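Local coordinates for adenylosuccinate lyase (Francisella tularensis subsp. tularensis SCHU S4, PDB 4EEI), which probably catalyses the beta-elimination of fumarate from adenylosuccinate, leaving AMP, and from the related succinylated imidazole carboxamide nucleotide of purine biosynthesis, at residues S11-D16 / S103-D108; E25-I30 / F87-V92; L176-S181 / D200-P205. All blocks are in the same frame, centred on the assembly; numbering follows the deposited sequence.

Interaction 1. Residues S11-D16 / S103-D108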
ATOM      1  N   SER B  11     -16.274 -16.797 -11.365  1.00 23.45           N
ATOM      2  CA  SER B  11     -15.757 -17.755 -10.397  1.00 25.64           C
ATOM      3  C   SER B  11     -15.568 -19.135 -11.045  1.00 29.22           C
ATOM      4  O   SER B  11     -14.698 -19.899 -10.635  1.00 27.85           O
ATOM      5  CB  SER B  11     -16.639 -17.821  -9.151  1.00 28.17           C
ATOM      6  OG  SER B  11     -17.953 -18.164  -9.489  1.00 33.80           O
ATOM      7  N   LYS B  12     -16.368 -19.423 -12.067  1.00 22.23           N
ATOM      8  CA  LYS B  12     -16.265 -20.684 -12.793  1.00 23.93           C
ATOM      9  C   LYS B  12     -14.904 -20.807 -13.467  1.00 24.59           C
ATOM     10  O   LYS B  12     -14.306 -21.881 -13.492  1.00 25.04           O
ATOM     11  CB  LYS B  12     -17.378 -20.798 -13.835  1.00 29.64           C
ATOM     12  CG  LYS B  12     -17.393 -22.121 -14.581  1.00 37.50           C
ATOM     13  CD  LYS B  12     -18.617 -22.238 -15.475  1.00 44.31           C
ATOM     14  CE  LYS B  12     -18.635 -23.564 -16.218  1.00 54.24           C
ATOM     15  NZ  LYS B  12     -17.693 -23.567 -17.370  1.00 58.83           N
ATOM     16  N   ILE B  13     -14.401 -19.693 -13.986  1.00 23.05           N
ATOM     17  CA  ILE B  13     -13.104 -19.687 -14.648  1.00 22.88           C
ATOM     18  C   ILE B  13     -12.004 -20.081 -13.668  1.00 27.62           C
ATOM     19  O   ILE B  13     -11.074 -20.804 -14.020  1.00 25.94           O
ATOM     20  CB  ILE B  13     -12.781 -18.302 -15.240  1.00 22.25           C
ATOM     21  CG1 ILE B  13     -13.669 -18.019 -16.453  1.00 24.52           C
ATOM     22  CG2 ILE B  13     -11.311 -18.212 -15.619  1.00 21.72           C
ATOM     23  CD1 ILE B  13     -13.748 -16.555 -16.824  1.00 20.92           C
ATOM     24  N   TRP B  14     -12.114 -19.590 -12.438  1.00 24.06           N
ATOM     25  CA  TRP B  14     -11.118 -19.850 -11.413  1.00 23.63           C
ATOM     26  C   TRP B  14     -11.398 -21.060 -10.558  1.00 26.64           C
ATOM     27  O   TRP B  14     -10.598 -21.402  -9.661  1.00 27.61           O
ATOM     28  CB  TRP B  14     -10.908 -18.605 -10.559  1.00 20.96           C
ATOM     29  CG  TRP B  14     -10.444 -17.431 -11.385  1.00 22.01           C
ATOM     30  CD1 TRP B  14     -11.225 -16.433 -11.959  1.00 18.71           C
ATOM     31  CD2 TRP B  14      -9.067 -17.112 -11.787  1.00 20.00           C
ATOM     32  NE1 TRP B  14     -10.448 -15.541 -12.654  1.00 17.91           N
ATOM     33  CE2 TRP B  14      -9.146 -15.891 -12.591  1.00 18.37           C
ATOM     34  CE3 TRP B  14      -7.827 -17.690 -11.563  1.00 23.36           C
ATOM     35  CZ2 TRP B  14      -8.022 -15.296 -13.132  1.00 19.52           C
ATOM     36  CZ3 TRP B  14      -6.700 -17.079 -12.117  1.00 23.76           C
ATOM     37  CH2 TRP B  14      -6.798 -15.912 -12.882  1.00 24.53           C
ATOM     38  N   ALA B  15     -12.522 -21.723 -10.810  1.00 23.39           N
ATOM     39  CA  ALA B  15     -12.886 -22.940 -10.086  1.00 28.43           C
ATOM     40  C   ALA B  15     -11.946 -24.088 -10.450  1.00 31.37           C
ATOM     41  O   ALA B  15     -11.403 -24.119 -11.554  1.00 25.67           O
ATOM     42  CB  ALA B  15     -14.329 -23.320 -10.372  1.00 33.51           C
ATOM     43  N   ASP B  16     -11.738 -25.020  -9.523  1.00 25.39           N
ATOM     44  CA  ASP B  16     -10.793 -26.110  -9.766  1.00 27.15           C
ATOM     45  C   ASP B  16     -11.018 -26.799 -11.111  1.00 30.40           C
ATOM     46  O   ASP B  16     -10.062 -27.177 -11.785  1.00 29.20           O
ATOM     47  CB  ASP B  16     -10.848 -27.154  -8.641  1.00 30.23           C
ATOM     48  CG  ASP B  16     -10.093 -26.724  -7.394  1.00 32.75           C
ATOM     49  OD1 ASP B  16      -9.390 -25.691  -7.420  1.00 32.69           O
ATOM     50  OD2 ASP B  16     -10.193 -27.449  -6.383  1.00 41.40           O
ATOM     51  N   SER B 103      -2.295 -18.070 -17.792  1.00 19.30           N
ATOM     52  CA  SER B 103      -2.484 -17.038 -18.812  1.00 21.30           C
ATOM     53  C   SER B 103      -3.805 -17.209 -19.528  1.00 21.19           C
ATOM     54  O   SER B 103      -4.436 -16.222 -19.907  1.00 22.08           O
ATOM     55  CB  SER B 103      -1.350 -17.046 -19.832  1.00 20.36           C
ATOM     56  OG  SER B 103      -0.150 -16.609 -19.230  1.00 21.97           O
ATOM     57  N   LEU B 104      -4.214 -18.460 -19.735  1.00 20.63           N
ATOM     58  CA  LEU B 104      -5.489 -18.727 -20.394  1.00 20.51           C
ATOM     59  C   LEU B 104      -6.661 -18.294 -19.505  1.00 26.76           C
ATOM     60  O   LEU B 104      -7.645 -17.735 -19.995  1.00 23.36           O
ATOM     61  CB  LEU B 104      -5.616 -20.205 -20.778  1.00 21.80           C
ATOM     62  CG  LEU B 104      -4.504 -20.847 -21.616  1.00 24.41           C
ATOM     63  CD1 LEU B 104      -4.860 -22.277 -21.974  1.00 24.73           C
ATOM     64  CD2 LEU B 104      -4.230 -20.044 -22.879  1.00 25.43           C
ATOM     65  N   GLN B 105      -6.559 -18.546 -18.202  1.00 20.47           N
ATOM     66  CA  GLN B 105      -7.587 -18.079 -17.269  1.00 21.54           C
ATOM     67  C   GLN B 105      -7.645 -16.557 -17.227  1.00 19.77           C
ATOM     68  O   GLN B 105      -8.731 -15.974 -17.214  1.00 22.32           O
ATOM     69  CB  GLN B 105      -7.324 -18.617 -15.859  1.00 21.65           C
ATOM     70  CG  GLN B 105      -7.579 -20.103 -15.704  1.00 22.80           C
ATOM     71  CD  GLN B 105      -7.139 -20.608 -14.352  1.00 26.18           C
ATOM     72  OE1 GLN B 105      -5.942 -20.664 -14.062  1.00 25.59           O
ATOM     73  NE2 GLN B 105      -8.105 -20.944 -13.499  1.00 22.51           N
ATOM     74  N   ILE B 106      -6.484 -15.913 -17.193  1.00 19.10           N
ATOM     75  CA  ILE B 106      -6.449 -14.453 -17.168  1.00 20.63           C
ATOM     76  C   ILE B 106      -7.033 -13.884 -18.469  1.00 19.77           C
ATOM     77  O   ILE B 106      -7.778 -12.909 -18.461  1.00 19.89           O
ATOM     78  CB  ILE B 106      -5.019 -13.921 -16.937  1.00 20.46           C
ATOM     79  CG1 ILE B 106      -4.526 -14.305 -15.535  1.00 17.31           C
ATOM     80  CG2 ILE B 106      -4.987 -12.414 -17.095  1.00 19.66           C
ATOM     81  CD1 ILE B 106      -3.025 -13.988 -15.294  1.00 18.18           C
ATOM     82  N   ARG B 107      -6.701 -14.512 -19.589  1.00 17.31           N
ATOM     83  CA  ARG B 107      -7.214 -14.080 -20.883  1.00 20.64           C
ATOM     84  C   ARG B 107      -8.735 -14.117 -20.925  1.00 22.73           C
ATOM     85  O   ARG B 107      -9.394 -13.167 -21.379  1.00 22.19           O
ATOM     86  CB  ARG B 107      -6.619 -14.979 -21.975  1.00 21.47           C
ATOM     87  CG  ARG B 107      -7.198 -14.803 -23.353  1.00 26.77           C
ATOM     88  CD  ARG B 107      -7.920 -16.075 -23.734  1.00 36.65           C
ATOM     89  NE  ARG B 107      -7.109 -16.989 -24.516  1.00 40.55           N
ATOM     90  CZ  ARG B 107      -7.265 -18.312 -24.526  1.00 40.89           C
ATOM     91  NH1 ARG B 107      -8.181 -18.896 -23.767  1.00 40.46           N
ATOM     92  NH2 ARG B 107      -6.479 -19.055 -25.282  1.00 39.41           N
ATOM     93  N   ASP B 108      -9.309 -15.208 -20.441  1.00 21.91           N
ATOM     94  CA  ASP B 108     -10.754 -15.335 -20.498  1.00 21.52           C
ATOM     95  C   ASP B 108     -11.440 -14.396 -19.510  1.00 21.57           C
ATOM     96  O   ASP B 108     -12.553 -13.923 -19.754  1.00 21.70           O
ATOM     97  CB  ASP B 108     -11.160 -16.795 -20.295  1.00 22.67           C
ATOM     98  CG  ASP B 108     -10.684 -17.685 -21.436  1.00 33.45           C
ATOM     99  OD1 ASP B 108     -10.494 -17.159 -22.557  1.00 30.01           O
ATOM    100  OD2 ASP B 108     -10.497 -18.902 -21.209  1.00 34.67           O
TER
HETATM  101  O   HOH W   1      -7.729 -21.353 -10.550  1.00 26.10           O
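The last turn of the short helix 8-14 rests against the long helix 94-131, and Ile13 and Trp14 meet Gln105 where the two join. The amide of Gln105 carries the polar part. Its NE2 donates to the backbone O of Ile13 over 3.0 Å, nearly straight at 170°; the acceptor lies in the amide plane, while the donor stands tilted 26° from the carbonyl plane of Ile13. CG beside the backbone N (chi1 -71°) and the extended chain beyond it carry NE2 to this end of helix 8-14. NE2 also gives a hydrogen bond to a water 3.0 Å away, which in turn donates to Trp14 O, so two partners fix the rotation of the amide. Ile13 and Trp14 lie near the end of helix 8-14, and helix 16-33 starts directly after Ala15 at its N-cap, so Gln105 grips the corner between two successive helices; the side chain of Asn18 bonds to Ile13 O as well. Gln105 CB lies over one face of the indole, a CH-pi contact 4.2 Å from the centroid of the six-membered ring of Trp14. The rim of that ring is met near its plane by Ile106, whose CG1 is 3.8 Å from Trp14 CH2. Ile13 and Gln105 lie alongside each other, pointing opposite ways, with Ile13 CG2 4.0 Å from Gln105 CB; Ile13 CD1 approaches the backbone of Asp108. Leu313 and Pro314 of helix 304-333 also touch the indole.

Interaction 2. Residues E25-I30 / F87-V92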
ATOM      1  N   GLU B  25      -5.302 -28.491 -21.470  1.00 25.26           N
ATOM      2  CA  GLU B  25      -5.148 -27.907 -22.800  1.00 27.17           C
ATOM      3  C   GLU B  25      -3.684 -27.558 -23.075  1.00 23.92           C
ATOM      4  O   GLU B  25      -3.169 -27.790 -24.173  1.00 25.68           O
ATOM      5  CB  GLU B  25      -6.029 -26.659 -22.950  1.00 26.14           C
ATOM      6  CG  GLU B  25      -5.931 -26.020 -24.335  1.00 33.08           C
ATOM      7  CD  GLU B  25      -6.742 -24.733 -24.475  1.00 36.21           C
ATOM      8  OE1 GLU B  25      -7.569 -24.434 -23.586  1.00 34.68           O
ATOM      9  OE2 GLU B  25      -6.540 -24.018 -25.483  1.00 35.40           O
ATOM     10  N   VAL B  26      -3.014 -27.002 -22.069  1.00 22.79           N
ATOM     11  CA  VAL B  26      -1.590 -26.686 -22.169  1.00 22.89           C
ATOM     12  C   VAL B  26      -0.714 -27.934 -22.307  1.00 26.23           C
ATOM     13  O   VAL B  26       0.207 -27.964 -23.139  1.00 26.20           O
ATOM     14  CB  VAL B  26      -1.149 -25.823 -20.973  1.00 21.88           C
ATOM     15  CG1 VAL B  26       0.336 -25.544 -21.028  1.00 23.81           C
ATOM     16  CG2 VAL B  26      -1.933 -24.523 -20.974  1.00 23.48           C
ATOM     17  N   GLU B  27      -0.988 -28.961 -21.503  1.00 24.00           N
ATOM     18  CA  GLU B  27      -0.255 -30.227 -21.614  1.00 25.26           C
ATOM     19  C   GLU B  27      -0.398 -30.822 -23.015  1.00 31.93           C
ATOM     20  O   GLU B  27       0.549 -31.391 -23.562  1.00 30.42           O
ATOM     21  CB  GLU B  27      -0.772 -31.258 -20.599  1.00 27.68           C
ATOM     22  CG  GLU B  27      -0.465 -30.963 -19.130  1.00 29.12           C
ATOM     23  CD  GLU B  27       0.932 -31.410 -18.698  1.00 39.00           C
ATOM     24  OE1 GLU B  27       1.778 -31.720 -19.571  1.00 36.93           O
ATOM     25  OE2 GLU B  27       1.184 -31.452 -17.470  1.00 42.14           O
ATOM     26  N   LEU B  28      -1.584 -30.694 -23.596  1.00 26.40           N
ATOM     27  CA  LEU B  28      -1.842 -31.323 -24.888  1.00 27.77           C
ATOM     28  C   LEU B  28      -1.260 -30.494 -26.019  1.00 27.56           C
ATOM     29  O   LEU B  28      -0.965 -31.017 -27.089  1.00 28.68           O
ATOM     30  CB  LEU B  28      -3.343 -31.539 -25.091  1.00 30.73           C
ATOM     31  CG  LEU B  28      -3.952 -32.548 -24.126  1.00 31.82           C
ATOM     32  CD1 LEU B  28      -5.448 -32.688 -24.366  1.00 32.98           C
ATOM     33  CD2 LEU B  28      -3.242 -33.887 -24.281  1.00 31.23           C
ATOM     34  N   ALA B  29      -1.097 -29.197 -25.781  1.00 28.26           N
ATOM     35  CA  ALA B  29      -0.455 -28.332 -26.773  1.00 32.21           C
ATOM     36  C   ALA B  29       1.014 -28.715 -26.971  1.00 33.03           C
ATOM     37  O   ALA B  29       1.476 -28.875 -28.109  1.00 27.16           O
ATOM     38  CB  ALA B  29      -0.584 -26.868 -26.380  1.00 24.67           C
ATOM     39  N   ILE B  30       1.755 -28.860 -25.874  1.00 25.58           N
ATOM     40  CA  ILE B  30       3.154 -29.265 -25.989  1.00 25.87           C
ATOM     41  C   ILE B  30       3.255 -30.725 -26.455  1.00 27.90           C
ATOM     42  O   ILE B  30       4.147 -31.082 -27.227  1.00 28.36           O
ATOM     43  CB  ILE B  30       3.949 -29.013 -24.678  1.00 32.27           C
ATOM     44  CG1 ILE B  30       5.438 -29.290 -24.895  1.00 32.45           C
ATOM     45  CG2 ILE B  30       3.407 -29.852 -23.525  1.00 29.58           C
ATOM     46  CD1 ILE B  30       6.051 -28.429 -25.981  1.00 32.59           C
ATOM     47  N   PHE B  87       4.192 -40.078 -22.885  1.00 37.04           N
ATOM     48  CA  PHE B  87       4.840 -38.798 -23.128  1.00 34.58           C
ATOM     49  C   PHE B  87       4.055 -37.639 -22.535  1.00 34.12           C
ATOM     50  O   PHE B  87       4.355 -36.475 -22.800  1.00 35.30           O
ATOM     51  CB  PHE B  87       5.091 -38.597 -24.623  1.00 33.75           C
ATOM     52  CG  PHE B  87       6.154 -39.505 -25.179  1.00 34.95           C
ATOM     53  CD1 PHE B  87       5.823 -40.561 -26.019  1.00 36.65           C
ATOM     54  CD2 PHE B  87       7.481 -39.317 -24.841  1.00 38.19           C
ATOM     55  CE1 PHE B  87       6.802 -41.399 -26.524  1.00 39.60           C
ATOM     56  CE2 PHE B  87       8.463 -40.148 -25.340  1.00 36.74           C
ATOM     57  CZ  PHE B  87       8.125 -41.192 -26.183  1.00 38.66           C
ATOM     58  N   PHE B  88       3.056 -37.957 -21.720  1.00 31.96           N
ATOM     59  CA  PHE B  88       2.314 -36.915 -21.028  1.00 37.20           C
ATOM     60  C   PHE B  88       3.264 -36.220 -20.059  1.00 35.16           C
ATOM     61  O   PHE B  88       3.992 -36.879 -19.310  1.00 36.92           O
ATOM     62  CB  PHE B  88       1.104 -37.490 -20.289  1.00 38.50           C
ATOM     63  CG  PHE B  88       0.088 -36.451 -19.899  1.00 37.06           C
ATOM     64  CD1 PHE B  88      -0.798 -35.946 -20.840  1.00 31.97           C
ATOM     65  CD2 PHE B  88       0.030 -35.966 -18.597  1.00 37.35           C
ATOM     66  CE1 PHE B  88      -1.740 -34.982 -20.492  1.00 33.30           C
ATOM     67  CE2 PHE B  88      -0.909 -35.002 -18.237  1.00 36.46           C
ATOM     68  CZ  PHE B  88      -1.794 -34.508 -19.188  1.00 33.61           C
ATOM     69  N   HIS B  89       3.280 -34.893 -20.112  1.00 29.22           N
ATOM     70  CA  HIS B  89       4.151 -34.091 -19.254  1.00 30.34           C
ATOM     71  C   HIS B  89       5.627 -34.451 -19.452  1.00 36.52           C
ATOM     72  O   HIS B  89       6.343 -34.756 -18.501  1.00 40.74           O
ATOM     73  CB  HIS B  89       3.744 -34.252 -17.789  1.00 32.72           C
ATOM     74  CG  HIS B  89       4.244 -33.159 -16.899  1.00 34.37           C
ATOM     75  ND1 HIS B  89       3.555 -31.978 -16.714  1.00 34.95           N
ATOM     76  CD2 HIS B  89       5.362 -33.066 -16.143  1.00 37.00           C
ATOM     77  CE1 HIS B  89       4.231 -31.204 -15.880  1.00 35.63           C
ATOM     78  NE2 HIS B  89       5.331 -31.842 -15.521  1.00 36.93           N
ATOM     79  N   PHE B  90       6.075 -34.414 -20.699  1.00 31.41           N
ATOM     80  CA  PHE B  90       7.436 -34.788 -21.023  1.00 30.85           C
ATOM     81  C   PHE B  90       8.252 -33.525 -21.272  1.00 30.77           C
ATOM     82  O   PHE B  90       7.828 -32.653 -22.032  1.00 30.45           O
ATOM     83  CB  PHE B  90       7.421 -35.683 -22.264  1.00 32.45           C
ATOM     84  CG  PHE B  90       8.763 -36.215 -22.655  1.00 36.95           C
ATOM     85  CD1 PHE B  90       9.535 -35.549 -23.595  1.00 36.54           C
ATOM     86  CD2 PHE B  90       9.239 -37.398 -22.115  1.00 38.99           C
ATOM     87  CE1 PHE B  90      10.764 -36.045 -23.977  1.00 38.35           C
ATOM     88  CE2 PHE B  90      10.477 -37.901 -22.490  1.00 41.66           C
ATOM     89  CZ  PHE B  90      11.243 -37.220 -23.424  1.00 40.03           C
ATOM     90  N   GLY B  91       9.399 -33.410 -20.608  1.00 27.20           N
ATOM     91  CA  GLY B  91      10.314 -32.304 -20.854  1.00 28.74           C
ATOM     92  C   GLY B  91       9.962 -30.996 -20.155  1.00 29.29           C
ATOM     93  O   GLY B  91      10.850 -30.193 -19.849  1.00 32.21           O
ATOM     94  N   VAL B  92       8.677 -30.776 -19.906  1.00 27.45           N
ATOM     95  CA  VAL B  92       8.233 -29.553 -19.237  1.00 27.92           C
ATOM     96  C   VAL B  92       8.532 -29.582 -17.746  1.00 27.42           C
ATOM     97  O   VAL B  92       8.712 -30.653 -17.164  1.00 29.63           O
ATOM     98  CB  VAL B  92       6.720 -29.329 -19.404  1.00 32.30           C
ATOM     99  CG1 VAL B  92       6.392 -28.909 -20.821  1.00 31.19           C
ATOM    100  CG2 VAL B  92       5.941 -30.590 -19.023  1.00 32.96           C
TER
HETATM  101  O   HOH W   2       2.195 -33.052 -21.933  1.00 29.02           O
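Glu27, on helix 16-33, reaches across Phe88 to His89 in the loop before helix 94-131. Its CB lies 3.7 Å from Phe88 CZ, and CG follows at 3.8 Å from the same ring atom. The chain then bends (chi2 -83°), bringing OE1 over one face of the Phe88 ring, with the carboxylate and ring planes 26° apart. At the tip, OE2 accepts a hydrogen bond of 2.5 Å from His89 ND1, through its syn lone pair and in the plane of the imidazole; the N-H...O angle is 166°. The other oxygen, OE1, takes a hydrogen bond from a water 2.7 Å away, which also donates to Glu27 O and accepts from His89 N. The carboxylate thus holds the histidine by ring and, through water, by backbone. Val92 CG2 sits over the centre of one imidazole face, and Val92 CG1 packs 4.1 Å from Ile30 CG2. This is a His-carboxylate hydrogen bond, with Glu27 buried, and it borders the active site: the side chain of His89 is about 5 Å from bound succinate and about 4 Å from that of Ser94, a succinate-binding residue, consistent with a second-shell role for Glu27.

Interaction 3. Residues L176-S181 / D200-P205; sequences LTVQFS and DILGLP. With EDO (1,2-ethanediol), chain C.
Residues 176-180 run extended at 106° to the 202-205 turn, and the two backbones join where Val178 N donates to Pro205 O over 3.0 Å. The same carbonyl oxygen receives a CA-H...O contact from Thr177 CA at 3.2 Å. Helix 192-202 ends here: the chain breaks from the helix at Gly203, whose positive phi of 86° lets it turn so that Leu202 and Leu204 both face the extended segment. Val178 wedges between them. Its CG1, anti to the carbonyl carbon (chi1 -64°), packs 3.8 Å from Leu204 CD1 and 4.1 Å from Leu202 CD1, and the side chains of Val178 and Leu204 lie roughly perpendicular. Farther along, Leu202 CD1 meets the edge of the Phe180 ring, in its plane, 3.8 Å from CZ. At the other end Pro205 lays its ring beside the backbone of Leu176, with CG 3.4 Å from Leu176 O. That oxygen accepts a hydrogen bond of 2.9 Å from O1 of a 1,2-ethanediol, probably from the crystallisation liquor, which also touches Leu204 and the proline. Thr177 OG1 is hydrogen-bonded to Glu207 OE2, just beyond the second segment. Between helix 151-173 and helix 192-202, the extended segment passes along helix 94-131, where Ser100 OG takes a hydrogen bond from Gln179 N, while Phe180 reaches Val26 and Ile30 of helix 16-33.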
ATOM      1  N   LEU B 176       0.024 -11.015 -22.285  1.00 23.44           N
ATOM      2  CA  LEU B 176       0.047 -12.394 -21.803  1.00 22.33           C
ATOM      3  C   LEU B 176       0.932 -13.263 -22.685  1.00 24.20           C
ATOM      4  O   LEU B 176       0.993 -13.064 -23.893  1.00 24.12           O
ATOM      5  CB  LEU B 176      -1.367 -12.974 -21.793  1.00 20.88           C
ATOM      6  CG  LEU B 176      -2.344 -12.328 -20.815  1.00 24.95           C
ATOM      7  CD1 LEU B 176      -3.679 -13.043 -20.863  1.00 26.90           C
ATOM      8  CD2 LEU B 176      -1.763 -12.361 -19.417  1.00 27.55           C
ATOM      9  N   THR B 177       1.603 -14.234 -22.075  1.00 22.87           N
ATOM     10  CA  THR B 177       2.506 -15.119 -22.796  1.00 23.22           C
ATOM     11  C   THR B 177       2.346 -16.542 -22.278  1.00 22.11           C
ATOM     12  O   THR B 177       1.664 -16.773 -21.277  1.00 22.65           O
ATOM     13  CB  THR B 177       3.981 -14.731 -22.534  1.00 24.20           C
ATOM     14  OG1 THR B 177       4.214 -14.705 -21.117  1.00 23.16           O
ATOM     15  CG2 THR B 177       4.326 -13.359 -23.143  1.00 21.60           C
ATOM     16  N   VAL B 178       3.006 -17.485 -22.944  1.00 24.39           N
ATOM     17  CA  VAL B 178       3.131 -18.835 -22.416  1.00 23.81           C
ATOM     18  C   VAL B 178       4.603 -19.240 -22.426  1.00 23.95           C
ATOM     19  O   VAL B 178       5.443 -18.552 -23.024  1.00 22.44           O
ATOM     20  CB  VAL B 178       2.285 -19.835 -23.222  1.00 22.91           C
ATOM     21  CG1 VAL B 178       0.798 -19.492 -23.101  1.00 24.04           C
ATOM     22  CG2 VAL B 178       2.722 -19.819 -24.678  1.00 19.48           C
ATOM     23  N   GLN B 179       4.928 -20.343 -21.757  1.00 22.02           N
ATOM     24  CA  GLN B 179       6.300 -20.834 -21.757  1.00 23.56           C
ATOM     25  C   GLN B 179       6.326 -22.350 -21.825  1.00 24.85           C
ATOM     26  O   GLN B 179       5.496 -23.022 -21.216  1.00 20.29           O
ATOM     27  CB  GLN B 179       7.056 -20.368 -20.501  1.00 25.39           C
ATOM     28  CG  GLN B 179       6.404 -20.831 -19.183  1.00 24.44           C
ATOM     29  CD  GLN B 179       7.410 -21.034 -18.057  1.00 25.42           C
ATOM     30  OE1 GLN B 179       8.619 -21.007 -18.276  1.00 25.09           O
ATOM     31  NE2 GLN B 179       6.908 -21.246 -16.844  1.00 26.19           N
ATOM     32  N   PHE B 180       7.281 -22.888 -22.576  1.00 25.39           N
ATOM     33  CA  PHE B 180       7.584 -24.308 -22.499  1.00 26.55           C
ATOM     34  C   PHE B 180       9.102 -24.433 -22.550  1.00 25.20           C
ATOM     35  O   PHE B 180       9.670 -24.885 -23.545  1.00 25.43           O
ATOM     36  CB  PHE B 180       6.924 -25.074 -23.652  1.00 22.69           C
ATOM     37  CG  PHE B 180       5.419 -24.968 -23.673  1.00 25.84           C
ATOM     38  CD1 PHE B 180       4.637 -25.882 -22.980  1.00 28.81           C
ATOM     39  CD2 PHE B 180       4.788 -23.965 -24.401  1.00 23.05           C
ATOM     40  CE1 PHE B 180       3.250 -25.796 -22.998  1.00 26.78           C
ATOM     41  CE2 PHE B 180       3.386 -23.867 -24.430  1.00 27.89           C
ATOM     42  CZ  PHE B 180       2.623 -24.783 -23.726  1.00 25.34           C
ATOM     43  N   SER B 181       9.756 -24.005 -21.471  1.00 24.91           N
ATOM     44  CA  SER B 181      11.206 -23.854 -21.468  1.00 24.48           C
ATOM     45  C   SER B 181      11.918 -24.822 -20.519  1.00 26.49           C
ATOM     46  O   SER B 181      13.142 -24.851 -20.458  1.00 27.63           O
ATOM     47  CB  SER B 181      11.580 -22.406 -21.131  1.00 23.66           C
ATOM     48  OG  SER B 181      10.963 -21.975 -19.932  1.00 26.18           O
ATOM     49  N   ASP B 200       1.716 -21.542 -30.547  1.00 27.88           N
ATOM     50  CA  ASP B 200       0.846 -21.248 -31.688  1.00 31.44           C
ATOM     51  C   ASP B 200      -0.493 -21.987 -31.588  1.00 32.33           C
ATOM     52  O   ASP B 200      -1.538 -21.465 -31.985  1.00 30.24           O
ATOM     53  CB  ASP B 200       1.531 -21.605 -33.011  1.00 35.28           C
ATOM     54  CG  ASP B 200       2.604 -20.601 -33.411  1.00 43.71           C
ATOM     55  OD1 ASP B 200       2.655 -19.499 -32.822  1.00 44.43           O
ATOM     56  OD2 ASP B 200       3.393 -20.923 -34.329  1.00 46.92           O
ATOM     57  N   ILE B 201      -0.457 -23.204 -31.059  1.00 31.35           N
ATOM     58  CA  ILE B 201      -1.691 -23.953 -30.819  1.00 30.80           C
ATOM     59  C   ILE B 201      -2.560 -23.229 -29.787  1.00 29.80           C
ATOM     60  O   ILE B 201      -3.785 -23.163 -29.922  1.00 28.87           O
ATOM     61  CB  ILE B 201      -1.389 -25.407 -30.385  1.00 28.37           C
ATOM     62  CG1 ILE B 201      -0.901 -26.222 -31.588  1.00 29.21           C
ATOM     63  CG2 ILE B 201      -2.624 -26.072 -29.796  1.00 31.02           C
ATOM     64  CD1 ILE B 201      -0.214 -27.516 -31.213  1.00 32.23           C
ATOM     65  N   LEU B 202      -1.927 -22.661 -28.768  1.00 26.19           N
ATOM     66  CA  LEU B 202      -2.660 -21.970 -27.710  1.00 26.50           C
ATOM     67  C   LEU B 202      -3.118 -20.575 -28.124  1.00 29.44           C
ATOM     68  O   LEU B 202      -4.110 -20.060 -27.593  1.00 30.41           O
ATOM     69  CB  LEU B 202      -1.815 -21.890 -26.437  1.00 25.12           C
ATOM     70  CG  LEU B 202      -1.522 -23.229 -25.767  1.00 26.79           C
ATOM     71  CD1 LEU B 202      -0.665 -23.027 -24.505  1.00 27.90           C
ATOM     72  CD2 LEU B 202      -2.835 -23.952 -25.439  1.00 25.76           C
ATOM     73  N   GLY B 203      -2.397 -19.959 -29.061  1.00 29.82           N
ATOM     74  CA  GLY B 203      -2.755 -18.632 -29.539  1.00 29.10           C
ATOM     75  C   GLY B 203      -2.188 -17.501 -28.689  1.00 29.27           C
ATOM     76  O   GLY B 203      -2.788 -16.430 -28.591  1.00 28.74           O
ATOM     77  N   LEU B 204      -1.037 -17.740 -28.064  1.00 27.04           N
ATOM     78  CA  LEU B 204      -0.350 -16.713 -27.283  1.00 23.57           C
ATOM     79  C   LEU B 204       1.138 -16.698 -27.643  1.00 25.06           C
ATOM     80  O   LEU B 204       1.689 -17.720 -28.046  1.00 25.38           O
ATOM     81  CB  LEU B 204      -0.521 -16.955 -25.775  1.00 26.49           C
ATOM     82  CG  LEU B 204      -1.890 -16.620 -25.176  1.00 30.80           C
ATOM     83  CD1 LEU B 204      -1.887 -16.826 -23.665  1.00 28.76           C
ATOM     84  CD2 LEU B 204      -2.284 -15.191 -25.518  1.00 26.84           C
ATOM     85  N   PRO B 205       1.795 -15.536 -27.498  1.00 26.32           N
ATOM     86  CA  PRO B 205       3.224 -15.442 -27.818  1.00 26.55           C
ATOM     87  C   PRO B 205       4.095 -16.074 -26.731  1.00 26.15           C
ATOM     88  O   PRO B 205       3.652 -16.233 -25.592  1.00 21.00           O
ATOM     89  CB  PRO B 205       3.472 -13.933 -27.872  1.00 29.57           C
ATOM     90  CG  PRO B 205       2.441 -13.346 -26.956  1.00 27.35           C
ATOM     91  CD  PRO B 205       1.225 -14.233 -27.109  1.00 26.68           C
TER
HETATM   92  C1  EDO C 511      -0.926 -11.665 -26.260  1.00 58.93           C
HETATM   93  O1  EDO C 511       0.281 -11.004 -25.855  1.00 58.19           O
HETATM   94  C2  EDO C 511      -1.041 -11.715 -27.782  1.00 59.81           C
HETATM   95  O2  EDO C 511      -2.058 -12.646 -28.177  1.00 59.65           O

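How the interactions relate
The three contacts gather along the first part of helix 94-131, on the same side of the chain's centre. Interaction 1 and interaction 2 lie about 19 Å apart between centres and involve helices 8-14 and 16-33, consecutive in the chain; the segments of interaction 2 fall between those of interaction 1 in sequence. Interaction 3 comes later, its centre about 16 Å from that of interaction 1 and about 13 Å from that of interaction 2. The contacts touch directly: Leu104 packs on Glu25 and Val26, Ser103 OG probably bonds to Thr177 O, and Glu25 lies against Leu202. Helix 16-33 and helix 94-131 thereby link the chain's N-terminal corner, the succinate-site loop and the 176-205 region into one contiguous set of contacts beside the succinate site.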